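Local coordinates for protein acyl-coenzyme A oxidase (Caenorhabditis elegans, PDB 5K3H) that catalyses the FAD-dependent desaturation of acyl-CoA thioesters to (2E)-enoyl-CoAs, reducing oxygen to hydrogen peroxide, in the first step of peroxisomal beta-oxidation, at residues Y199-A204 / T217-L222; L193-N198 / P221-K226. All coordinates share one frame; numbering follows the deposited sequence.

Contact 1: residues Y199-A204 / T217-L222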
loop_
_atom_site.group_PDB
_atom_site.type_symbol
_atom_site.label_atom_id
_atom_site.label_comp_id
_atom_site.label_asym_id
_atom_site.label_seq_id
_atom_site.Cartn_x
_atom_site.Cartn_y
_atom_site.Cartn_z
ATOM N N TYR B 199 31.453 -5.361 12.395
ATOM C CA TYR B 199 31.939 -3.989 12.452
ATOM C C TYR B 199 30.815 -3.039 12.055
ATOM O O TYR B 199 29.828 -3.444 11.434
ATOM C CB TYR B 199 33.164 -3.798 11.537
ATOM C CG TYR B 199 34.438 -4.381 12.120
ATOM C CD1 TYR B 199 34.630 -5.771 12.189
ATOM C CD2 TYR B 199 35.470 -3.552 12.556
ATOM C CE1 TYR B 199 35.786 -6.317 12.728
ATOM C CE2 TYR B 199 36.627 -4.085 13.087
ATOM C CZ TYR B 199 36.785 -5.471 13.169
ATOM O OH TYR B 199 37.948 -6.005 13.687
ATOM N N ALA B 200 30.955 -1.770 12.442
ATOM C CA ALA B 200 30.083 -0.728 11.906
ATOM C C ALA B 200 30.814 0.604 11.875
ATOM O O ALA B 200 31.644 0.892 12.735
ATOM C CB ALA B 200 28.798 -0.583 12.729
ATOM N N VAL B 201 30.495 1.428 10.889
ATOM C CA VAL B 201 30.839 2.841 10.972
ATOM C C VAL B 201 29.695 3.516 11.729
ATOM O O VAL B 201 28.541 3.483 11.289
ATOM C CB VAL B 201 31.045 3.462 9.580
ATOM C CG1 VAL B 201 31.296 4.965 9.698
ATOM C CG2 VAL B 201 32.186 2.766 8.811
ATOM N N VAL B 202 30.005 4.136 12.859
ATOM C CA VAL B 202 29.000 4.628 13.794
ATOM C C VAL B 202 29.077 6.146 13.835
ATOM O O VAL B 202 30.174 6.721 13.892
ATOM C CB VAL B 202 29.207 4.021 15.190
ATOM C CG1 VAL B 202 28.251 4.635 16.211
ATOM C CG2 VAL B 202 29.027 2.517 15.115
ATOM N N VAL B 203 27.914 6.800 13.777
ATOM C CA VAL B 203 27.829 8.253 13.858
ATOM C C VAL B 203 27.497 8.642 15.292
ATOM O O VAL B 203 26.582 8.079 15.902
ATOM C CB VAL B 203 26.799 8.810 12.863
ATOM C CG1 VAL B 203 26.784 10.313 12.931
ATOM C CG2 VAL B 203 27.147 8.367 11.458
ATOM N N ALA B 204 28.250 9.600 15.829
ATOM C CA ALA B 204 28.137 10.010 17.219
ATOM C C ALA B 204 28.640 11.442 17.347
ATOM O O ALA B 204 29.500 11.881 16.581
ATOM C CB ALA B 204 28.934 9.077 18.143
ATOM N N THR B 217 32.263 10.255 12.364
ATOM C CA THR B 217 32.118 8.818 12.156
ATOM C C THR B 217 33.352 8.044 12.622
ATOM O O THR B 217 34.501 8.494 12.470
ATOM C CB THR B 217 31.777 8.500 10.675
ATOM O OG1 THR B 217 32.824 8.954 9.813
ATOM C CG2 THR B 217 30.472 9.166 10.270
ATOM N N PHE B 218 33.093 6.857 13.170
ATOM C CA PHE B 218 34.114 6.064 13.837
ATOM C C PHE B 218 33.999 4.620 13.383
ATOM O O PHE B 218 32.893 4.072 13.278
ATOM C CB PHE B 218 33.992 6.113 15.378
ATOM C CG PHE B 218 34.014 7.510 15.954
ATOM C CD1 PHE B 218 35.200 8.067 16.411
ATOM C CD2 PHE B 218 32.873 8.295 15.956
ATOM C CE1 PHE B 218 35.238 9.346 16.911
ATOM C CE2 PHE B 218 32.905 9.582 16.475
ATOM C CZ PHE B 218 34.086 10.102 16.941
ATOM N N MET B 219 35.146 3.991 13.151
ATOM C CA MET B 219 35.160 2.552 12.941
ATOM C C MET B 219 35.016 1.890 14.301
ATOM O O MET B 219 35.742 2.232 15.234
ATOM C CB MET B 219 36.451 2.117 12.241
ATOM C CG MET B 219 36.559 0.618 12.025
ATOM S SD MET B 219 35.213 -0.047 11.001
ATOM C CE MET B 219 35.762 0.519 9.410
ATOM N N VAL B 220 34.039 0.989 14.436
ATOM C CA VAL B 220 33.700 0.389 15.719
ATOM C C VAL B 220 33.609 -1.128 15.590
ATOM O O VAL B 220 32.780 -1.633 14.827
ATOM C CB VAL B 220 32.386 0.943 16.296
ATOM C CG1 VAL B 220 32.117 0.344 17.673
ATOM C CG2 VAL B 220 32.431 2.450 16.380
ATOM N N PRO B 221 34.466 -1.898 16.271
ATOM C CA PRO B 221 34.240 -3.346 16.360
ATOM C C PRO B 221 33.080 -3.646 17.281
ATOM O O PRO B 221 32.972 -3.079 18.375
ATOM C CB PRO B 221 35.552 -3.897 16.926
ATOM C CG PRO B 221 36.220 -2.754 17.561
ATOM C CD PRO B 221 35.731 -1.486 16.911
ATOM N N LEU B 222 32.227 -4.563 16.837
ATOM C CA LEU B 222 31.000 -4.910 17.540
ATOM C C LEU B 222 31.025 -6.294 18.156
ATOM O O LEU B 222 30.496 -6.481 19.248
ATOM C CB LEU B 222 29.803 -4.840 16.582
ATOM C CG LEU B 222 29.656 -3.570 15.766
ATOM C CD1 LEU B 222 28.531 -3.761 14.745
ATOM C CD2 LEU B 222 29.419 -2.403 16.708
#

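Contact 2: residues L193-N198 / P221-K226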
loop_
_atom_site.group_PDB
_atom_site.type_symbol
_atom_site.label_atom_id
_atom_site.label_comp_id
_atom_site.label_asym_id
_atom_site.label_seq_id
_atom_site.Cartn_x
_atom_site.Cartn_y
_atom_site.Cartn_z
ATOM N N LEU B 193 22.755 -4.874 11.041
ATOM C CA LEU B 193 23.440 -4.526 12.277
ATOM C C LEU B 193 23.113 -5.488 13.411
ATOM O O LEU B 193 23.921 -5.651 14.335
ATOM C CB LEU B 193 23.066 -3.100 12.700
ATOM C CG LEU B 193 23.582 -2.625 14.069
ATOM C CD1 LEU B 193 25.110 -2.657 14.132
ATOM C CD2 LEU B 193 23.062 -1.225 14.433
ATOM N N GLY B 194 21.939 -6.114 13.377
ATOM C CA GLY B 194 21.467 -6.826 14.551
ATOM C C GLY B 194 22.208 -8.123 14.798
ATOM O O GLY B 194 22.499 -8.469 15.949
ATOM N N LYS B 195 22.503 -8.865 13.727
ATOM C CA LYS B 195 23.023 -10.222 13.847
ATOM C C LYS B 195 24.229 -10.528 12.959
ATOM O O LYS B 195 25.089 -11.323 13.351
ATOM C CB LYS B 195 21.901 -11.212 13.529
ATOM C CG LYS B 195 20.798 -11.204 14.549
ATOM C CD LYS B 195 21.382 -11.612 15.901
ATOM C CE LYS B 195 20.424 -11.375 17.043
ATOM N NZ LYS B 195 20.962 -11.857 18.355
ATOM N N SER B 196 24.323 -9.884 11.789
ATOM C CA SER B 196 25.289 -10.251 10.752
ATOM C C SER B 196 26.613 -9.512 10.891
ATOM O O SER B 196 27.681 -10.116 10.723
ATOM C CB SER B 196 24.727 -9.959 9.352
ATOM O OG SER B 196 23.531 -10.674 9.089
ATOM N N SER B 197 26.568 -8.209 11.150
ATOM C CA SER B 197 27.776 -7.404 11.115
ATOM C C SER B 197 28.641 -7.633 12.350
ATOM O O SER B 197 28.134 -7.814 13.461
ATOM C CB SER B 197 27.413 -5.922 10.993
ATOM O OG SER B 197 26.811 -5.662 9.740
ATOM N N ASN B 198 29.954 -7.632 12.152
ATOM C CA ASN B 198 30.869 -7.565 13.278
ATOM C C ASN B 198 31.579 -6.226 13.393
ATOM O O ASN B 198 32.220 -5.973 14.415
ATOM C CB ASN B 198 31.895 -8.719 13.239
ATOM C CG ASN B 198 32.486 -8.972 11.859
ATOM O OD1 ASN B 198 32.514 -8.108 10.981
ATOM N ND2 ASN B 198 32.953 -10.189 11.663
ATOM N N PRO B 221 34.466 -1.898 16.271
ATOM C CA PRO B 221 34.240 -3.346 16.360
ATOM C C PRO B 221 33.080 -3.646 17.281
ATOM O O PRO B 221 32.972 -3.079 18.375
ATOM C CB PRO B 221 35.552 -3.897 16.926
ATOM C CG PRO B 221 36.220 -2.754 17.561
ATOM C CD PRO B 221 35.731 -1.486 16.911
ATOM N N LEU B 222 32.227 -4.563 16.837
ATOM C CA LEU B 222 31.000 -4.910 17.540
ATOM C C LEU B 222 31.025 -6.294 18.156
ATOM O O LEU B 222 30.496 -6.481 19.248
ATOM C CB LEU B 222 29.803 -4.840 16.582
ATOM C CG LEU B 222 29.656 -3.570 15.766
ATOM C CD1 LEU B 222 28.531 -3.761 14.745
ATOM C CD2 LEU B 222 29.419 -2.403 16.708
ATOM N N ARG B 223 31.578 -7.272 17.446
ATOM C CA ARG B 223 31.609 -8.662 17.868
ATOM C C ARG B 223 33.010 -9.219 17.662
ATOM O O ARG B 223 33.763 -8.760 16.798
ATOM C CB ARG B 223 30.602 -9.520 17.090
ATOM C CG ARG B 223 29.149 -9.156 17.331
ATOM C CD ARG B 223 28.246 -9.827 16.302
ATOM N NE ARG B 223 26.829 -9.540 16.519
ATOM C CZ ARG B 223 25.997 -10.303 17.223
ATOM N NH1 ARG B 223 26.436 -11.428 17.780
ATOM N NH2 ARG B 223 24.723 -9.944 17.360
ATOM N N ASP B 224 33.362 -10.190 18.498
ATOM C CA ASP B 224 34.642 -10.870 18.375
ATOM C C ASP B 224 34.755 -11.577 17.030
ATOM O O ASP B 224 33.829 -12.269 16.603
ATOM C CB ASP B 224 34.804 -11.865 19.511
ATOM C CG ASP B 224 36.119 -12.597 19.446
ATOM O OD1 ASP B 224 36.136 -13.771 18.986
ATOM O OD2 ASP B 224 37.131 -11.979 19.847
ATOM N N GLU B 225 35.903 -11.407 16.364
ATOM C CA GLU B 225 36.069 -11.949 15.019
ATOM C C GLU B 225 36.080 -13.473 14.987
ATOM O O GLU B 225 35.764 -14.055 13.947
ATOM C CB GLU B 225 37.353 -11.417 14.369
ATOM C CG GLU B 225 37.387 -9.910 14.156
ATOM C CD GLU B 225 38.341 -9.475 13.044
ATOM O OE1 GLU B 225 38.773 -10.333 12.257
ATOM O OE2 GLU B 225 38.661 -8.270 12.939
ATOM N N LYS B 226 36.434 -14.144 16.082
ATOM C CA LYS B 226 36.500 -15.606 16.056
ATOM C C LYS B 226 35.228 -16.280 16.564
ATOM O O LYS B 226 34.797 -17.288 15.993
ATOM C CB LYS B 226 37.702 -16.101 16.870
ATOM C CG LYS B 226 37.793 -17.628 17.002
ATOM C CD LYS B 226 37.763 -18.322 15.630
ATOM C CE LYS B 226 38.074 -19.812 15.746
ATOM N NZ LYS B 226 37.607 -20.571 14.551
HETATM O O HOH W 1 25.319 -7.715 14.409
HETATM O O HOH W 2 22.671 -10.431 19.589
#

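Contact 1: residues Y199-A204 / T217-L222
The ring of Tyr199 lies against Pro221, whose CA stands over one ring face, 4.3 Å from the ring centroid and 22° off the normal, a CH-pi contact displaced toward the rim. The same ring receives sulfur at its edge: Met219 SD sits 3.8 Å from Tyr199 CD2, near the ring plane, in a Met-aromatic contact. Met219 CG points opposite the backbone N (chi1 178°), and the bend at chi2 (60°) carries SD to the tyrosine edge; the further bend at chi3 only turns CE, which comes near Val201 CG2. The ring of Phe218 is approached at its edge, where the carbonyl oxygens of Val202 and Ala204 lie near its plane, and it also meets the ring of Phe176, the planes at about 60°. The two strands run antiparallel, with Tyr199, Met219 and Pro221 on one face and Phe218 on the other. Ala200–Val220 and Val202–Phe218 are hydrogen-bonded pairs, each exchanging two N-H...O bonds. Val202 and Val220 share the face of Phe218, their CG2 methyls 3.6 Å apart, and Phe255 packs on both. On the other face Val203 CG2 and Thr217 CG2 lie side by side at 3.6 Å, next to Tyr149, an FAD-binding residue. Thr217 OG1 bonds to Gln127 of helix 114-127, and Tyr199 OH to Glu225. Chemically, then, the strand pair of this beta hairpin presents largely apolar side chains while its central peptide groups pair with each other, and its two side-chain hydroxyls are satisfied by residues beyond the strands.

Contact 2: residues L193-N198 / P221-K226
Arg223 reaches across to the 193-198 loop and bonds through NH2 to Gly194 O, 3.0 Å away and 18° out of the guanidinium plane. Its CG is anti to the carbonyl carbon (chi1 -65°), and the chain then runs extended to NE, carrying CD past Ser197 O at 3.5 Å. Lys195 O lies over one guanidinium face, offset toward the rim. A bridging water accepts from Arg223 NE and donates to the carbonyl of Ser197, tying the side chain to the turn it spans. Replacing Arg223 with an alanine would probably leave Gly194 O without this donor and free the water to shift. The chain of Lys195 bends at chi2 (-61°), bringing NZ within 4.3 Å of Arg223 NH2; Thr652 O of the second subunit receives a bond from NZ, which may ease the repulsion. A second water accepts from Arg223 NH2. Asn198 holds CG between its backbone N and carbonyl carbon; its CB packs on Arg223 CB at 4.1 Å, and its OD1 takes a bond from Ile146 N. Nearer the strands, Asn198 O takes a 2.8 Å bond from Leu222 N and a weak one from Arg223 N. Leu193 and Leu222 cross at about a right angle, their CD1 methyls 3.6 Å apart, against Ile236. Together the segments form a loop-to-loop junction at the open end of a beta hairpin, bordering the dimer interface and close to the FAD-binding residues Ala150 and Gly191.

Contacts 1 and 2 lie about 11 Å apart, centre to centre, and follow one hairpin outward. Along the chain the order is 193-198, then 199-204, then 217-222 and 221-226, so contact 2 flanks contact 1 on the outer side, the two overlapping at Pro221 and Leu222. There strand 211-221 gives way to loop, and a probable hydrogen bond between Tyr199 and Glu225 links the two contacts directly. Contact 1 belongs to the mixed sheet, beside strand 147-150 with its FAD-binding residues; contact 2 joins the loops at the hairpin's open end, which reach the second subunit, in an enzyme whose FAD is shared between the dimer partners.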